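Local coordinates for VAO-type flavoprotein oxidase VAO615 (Myceliophthora thermophila, PDB 6F72) that probably acts as a flavoprotein oxidase, carrying bicovalently bound FAD that reacts rapidly with molecular oxygen when reduced, although no substrate has been identified, at residues A[227-235]-A[247-255]. Sequence-based numbering, arbitrary orientation.
Sequences IVGGYTQGG and AADNVLEWE. With FAD (flavin-adenine dinucleotide), chain E.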
loop_
_atom_site.group_PDB
_atom_site.type_symbol
_atom_site.label_atom_id
_atom_site.label_comp_id
_atom_site.label_asym_id
_atom_site.label_seq_id
_atom_site.Cartn_x
_atom_site.Cartn_y
_atom_site.Cartn_z
ATOM N N ILE A 227 -7.471 4.101 -1.364
ATOM C CA ILE A 227 -7.739 3.442 -2.659
ATOM C C ILE A 227 -7.285 4.240 -3.886
ATOM O O ILE A 227 -6.824 3.653 -4.854
ATOM C CB ILE A 227 -9.211 2.946 -2.776
ATOM C CG1 ILE A 227 -9.344 1.875 -3.864
ATOM C CG2 ILE A 227 -10.208 4.099 -2.940
ATOM C CD1 ILE A 227 -10.704 1.205 -3.909
ATOM N N VAL A 228 -7.383 5.562 -3.819
ATOM C CA VAL A 228 -7.045 6.470 -4.926
ATOM C C VAL A 228 -5.559 6.861 -4.882
ATOM O O VAL A 228 -5.002 7.368 -5.861
ATOM C CB VAL A 228 -7.957 7.722 -4.880
ATOM C CG1 VAL A 228 -7.809 8.591 -6.135
ATOM C CG2 VAL A 228 -9.419 7.303 -4.719
ATOM N N GLY A 229 -4.921 6.614 -3.736
ATOM C CA GLY A 229 -3.535 7.015 -3.519
ATOM C C GLY A 229 -2.513 6.030 -4.065
ATOM O O GLY A 229 -2.662 5.507 -5.174
ATOM N N GLY A 230 -1.484 5.755 -3.264
ATOM C CA GLY A 230 -0.388 4.866 -3.648
ATOM C C GLY A 230 -0.825 3.450 -3.930
ATOM O O GLY A 230 -0.132 2.731 -4.651
ATOM N N TYR A 231 -1.966 3.054 -3.361
ATOM C CA TYR A 231 -2.575 1.747 -3.596
ATOM C C TYR A 231 -2.857 1.454 -5.099
ATOM O O TYR A 231 -2.244 0.547 -5.685
ATOM C CB TYR A 231 -3.846 1.571 -2.745
ATOM C CG TYR A 231 -4.577 0.288 -3.062
ATOM C CD1 TYR A 231 -4.158 -0.936 -2.512
ATOM C CD2 TYR A 231 -5.659 0.282 -3.974
ATOM C CE1 TYR A 231 -4.817 -2.122 -2.831
ATOM C CE2 TYR A 231 -6.324 -0.886 -4.286
ATOM C CZ TYR A 231 -5.894 -2.085 -3.741
ATOM O OH TYR A 231 -6.558 -3.239 -4.071
ATOM N N THR A 232 -3.745 2.234 -5.717
ATOM C CA THR A 232 -4.072 2.020 -7.124
ATOM C C THR A 232 -2.903 2.471 -7.996
ATOM O O THR A 232 -2.560 1.799 -8.953
ATOM C CB THR A 232 -5.411 2.681 -7.560
ATOM O OG1 THR A 232 -6.505 2.077 -6.861
ATOM C CG2 THR A 232 -5.646 2.450 -9.013
ATOM N N GLN A 233 -2.286 3.595 -7.650
ATOM C CA GLN A 233 -1.183 4.136 -8.450
ATOM C C GLN A 233 0.025 3.198 -8.551
ATOM O O GLN A 233 0.717 3.183 -9.572
ATOM C CB GLN A 233 -0.764 5.506 -7.913
ATOM C CG GLN A 233 -1.773 6.610 -8.264
ATOM C CD GLN A 233 -1.477 7.941 -7.609
ATOM O OE1 GLN A 233 -0.419 8.534 -7.843
ATOM N NE2 GLN A 233 -2.440 8.455 -6.826
ATOM N N GLY A 234 0.263 2.414 -7.499
ATOM C CA GLY A 234 1.360 1.451 -7.494
ATOM C C GLY A 234 1.000 0.029 -7.910
ATOM O O GLY A 234 1.845 -0.882 -7.820
ATOM N N GLY A 235 -0.238 -0.186 -8.338
ATOM C CA GLY A 235 -0.692 -1.530 -8.675
ATOM C C GLY A 235 -1.997 -1.827 -7.982
ATOM O O GLY A 235 -3.073 -1.507 -8.522
ATOM N N ALA A 247 -6.147 -3.284 -8.990
ATOM C CA ALA A 247 -6.748 -1.950 -8.872
ATOM C C ALA A 247 -6.532 -1.079 -10.123
ATOM O O ALA A 247 -7.500 -0.558 -10.687
ATOM C CB ALA A 247 -6.215 -1.258 -7.620
ATOM N N ALA A 248 -5.278 -0.979 -10.577
ATOM C CA ALA A 248 -4.889 -0.135 -11.697
ATOM C C ALA A 248 -5.567 -0.500 -13.053
ATOM O O ALA A 248 -5.740 0.379 -13.912
ATOM C CB ALA A 248 -3.385 -0.106 -11.823
ATOM N N ASP A 249 -5.949 -1.779 -13.202
ATOM C CA ASP A 249 -6.700 -2.311 -14.345
ATOM C C ASP A 249 -8.089 -1.709 -14.432
ATOM O O ASP A 249 -8.664 -1.602 -15.531
ATOM C CB ASP A 249 -6.876 -3.823 -14.217
ATOM C CG ASP A 249 -5.613 -4.586 -14.478
ATOM O OD1 ASP A 249 -4.654 -4.032 -15.068
ATOM O OD2 ASP A 249 -5.592 -5.772 -14.097
ATOM N N ASN A 250 -8.620 -1.342 -13.265
ATOM C CA ASN A 250 -9.978 -0.844 -13.140
ATOM C C ASN A 250 -10.083 0.670 -13.205
ATOM O O ASN A 250 -11.179 1.202 -13.073
ATOM C CB ASN A 250 -10.619 -1.378 -11.866
ATOM C CG ASN A 250 -10.955 -2.841 -11.975
ATOM O OD1 ASN A 250 -12.046 -3.190 -12.388
ATOM N ND2 ASN A 250 -9.992 -3.715 -11.636
ATOM N N VAL A 251 -8.962 1.355 -13.432
ATOM C CA VAL A 251 -8.966 2.805 -13.557
ATOM C C VAL A 251 -9.480 3.236 -14.923
ATOM O O VAL A 251 -9.039 2.725 -15.975
ATOM C CB VAL A 251 -7.589 3.454 -13.278
ATOM C CG1 VAL A 251 -7.716 4.977 -13.284
ATOM C CG2 VAL A 251 -7.068 3.027 -11.929
ATOM N N LEU A 252 -10.426 4.178 -14.899
ATOM C CA LEU A 252 -10.944 4.773 -16.125
ATOM C C LEU A 252 -10.306 6.133 -16.387
ATOM O O LEU A 252 -9.913 6.432 -17.510
ATOM C CB LEU A 252 -12.473 4.864 -16.088
ATOM C CG LEU A 252 -13.257 3.579 -15.820
ATOM C CD1 LEU A 252 -14.706 3.921 -15.529
ATOM C CD2 LEU A 252 -13.158 2.614 -17.002
ATOM N N GLU A 253 -10.212 6.952 -15.338
ATOM C CA GLU A 253 -9.742 8.335 -15.429
ATOM C C GLU A 253 -8.970 8.689 -14.187
ATOM O O GLU A 253 -9.281 8.174 -13.123
ATOM C CB GLU A 253 -10.926 9.295 -15.519
ATOM C CG GLU A 253 -11.696 9.148 -16.822
ATOM C CD GLU A 253 -12.853 10.116 -16.948
ATOM O OE1 GLU A 253 -12.676 11.307 -16.607
ATOM O OE2 GLU A 253 -13.921 9.678 -17.419
ATOM N N TRP A 254 -7.969 9.555 -14.359
ATOM C CA TRP A 254 -7.262 10.229 -13.271
ATOM C C TRP A 254 -7.488 11.715 -13.465
ATOM O O TRP A 254 -7.254 12.239 -14.558
ATOM C CB TRP A 254 -5.751 9.988 -13.331
ATOM C CG TRP A 254 -5.316 8.575 -13.074
ATOM C CD1 TRP A 254 -4.856 7.670 -14.006
ATOM C CD2 TRP A 254 -5.281 7.908 -11.812
ATOM N NE1 TRP A 254 -4.545 6.476 -13.392
ATOM C CE2 TRP A 254 -4.799 6.592 -12.046
ATOM C CE3 TRP A 254 -5.625 8.287 -10.493
ATOM C CZ2 TRP A 254 -4.644 5.659 -11.015
ATOM C CZ3 TRP A 254 -5.483 7.351 -9.474
ATOM C CH2 TRP A 254 -4.989 6.057 -9.738
ATOM N N GLU A 255 -7.923 12.383 -12.400
ATOM C CA GLU A 255 -7.953 13.833 -12.363
ATOM C C GLU A 255 -6.765 14.287 -11.520
ATOM O O GLU A 255 -6.565 13.800 -10.414
ATOM C CB GLU A 255 -9.276 14.312 -11.778
ATOM C CG GLU A 255 -9.401 15.826 -11.677
ATOM C CD GLU A 255 -10.477 16.271 -10.713
ATOM O OE1 GLU A 255 -11.173 15.409 -10.128
ATOM O OE2 GLU A 255 -10.629 17.504 -10.538
HETATM P PA FAD E . 0.301 7.157 1.480
HETATM O O1A FAD E . 1.519 6.824 2.304
HETATM O O2A FAD E . -0.470 8.378 1.895
HETATM O O5B FAD E . 0.756 7.290 -0.055
HETATM C C5B FAD E . 1.663 6.366 -0.659
HETATM C C4B FAD E . 2.401 6.996 -1.834
HETATM O O4B FAD E . 1.455 7.482 -2.790
HETATM C C3B FAD E . 3.275 8.180 -1.469
HETATM O O3B FAD E . 4.423 8.127 -2.325
HETATM C C2B FAD E . 2.441 9.402 -1.818
HETATM O O2B FAD E . 3.256 10.516 -2.191
HETATM C C1B FAD E . 1.610 8.898 -2.986
HETATM N N9A FAD E . 0.252 9.486 -3.080
HETATM C C8A FAD E . -0.809 9.141 -2.321
HETATM N N7A FAD E . -1.912 9.840 -2.692
HETATM C C5A FAD E . -1.555 10.638 -3.711
HETATM C C6A FAD E . -2.238 11.633 -4.567
HETATM N N6A FAD E . -3.548 11.902 -4.366
HETATM N N1A FAD E . -1.515 12.259 -5.523
HETATM C C2A FAD E . -0.204 12.000 -5.723
HETATM N N3A FAD E . 0.482 11.095 -4.980
HETATM C C4A FAD E . -0.129 10.398 -3.978
HETATM N N1 FAD E . -1.427 -3.029 -0.694
HETATM C C2 FAD E . -2.022 -3.985 -1.451
HETATM O O2 FAD E . -1.776 -4.028 -2.679
HETATM N N3 FAD E . -2.870 -4.891 -0.916
HETATM C C4 FAD E . -3.185 -4.934 0.389
HETATM O O4 FAD E . -3.973 -5.795 0.841
HETATM C C4X FAD E . -2.582 -3.914 1.276
HETATM N N5 FAD E . -2.855 -3.874 2.598
HETATM C C5X FAD E . -2.294 -2.937 3.415
HETATM C C6 FAD E . -2.597 -2.911 4.793
HETATM C C7 FAD E . -2.004 -1.925 5.613
HETATM C C7M FAD E . -2.335 -1.921 7.094
HETATM C C8 FAD E . -1.068 -0.902 5.020
HETATM C C8M FAD E . -0.457 0.256 5.796
HETATM C C9 FAD E . -0.786 -0.945 3.658
HETATM C C9A FAD E . -1.357 -1.918 2.832
HETATM N N10 FAD E . -1.075 -1.935 1.445
HETATM C C10 FAD E . -1.661 -2.936 0.640
HETATM C "C1'" FAD E . -0.124 -0.979 0.881
HETATM C "C2'" FAD E . -0.646 0.166 0.066
HETATM O "O2'" FAD E . -1.052 -0.352 -1.199
HETATM C "C3'" FAD E . 0.537 1.114 -0.094
HETATM O "O3'" FAD E . 1.167 1.374 1.179
HETATM C "C4'" FAD E . 0.113 2.423 -0.743
HETATM O "O4'" FAD E . 1.275 3.178 -1.092
HETATM C "C5'" FAD E . -0.840 3.217 0.152
HETATM O "O5'" FAD E . -1.149 4.480 -0.416
HETATM P P FAD E . -1.870 5.597 0.485
HETATM O O1P FAD E . -3.039 4.968 1.188
HETATM O O2P FAD E . -2.033 6.797 -0.418
HETATM O O3P FAD E . -0.720 5.921 1.572
#
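The indole of W254 reaches helix 227-233 with its six-membered ring: V228 O lies at its edge, 3.6 Å from CZ3, while T232 CG2 and Q233 CG approach CH2 obliquely. V251 CG1 lies over one face, offset toward the rim. The Y231 ring has I227 O and FAD N1 in plane at its edge and FAD O2' near it; A247 CB meets Y231 CE2 obliquely at 3.4 Å. With CG anti to the backbone N (chi1 174°), Y231 extends along the flavin end of the cofactor, and its OH bonds to H237 O. Replacing Y231 by an alanine is likely to leave the A247 methyl and the flavin without the ring between them, and H237 O without its hydroxyl partner. T232 CG2 presses on V251 CG2 at a tight 3.3 Å, and T232 OG1 donates to I227 O (2.6 Å). Past the helix end, A248 N donates to G235 O at 3.1 Å. Q233 NE2 uses a lone pair of V228 O, which lies close to the Q233 amide plane. In this PCMH-type FAD-binding domain, mostly carbon contacts thus join the helix to segment 247-255, whereas G230 N binds FAD O2P (3.1 Å), where a side chain on G229 or G230 would collide with the cofactor.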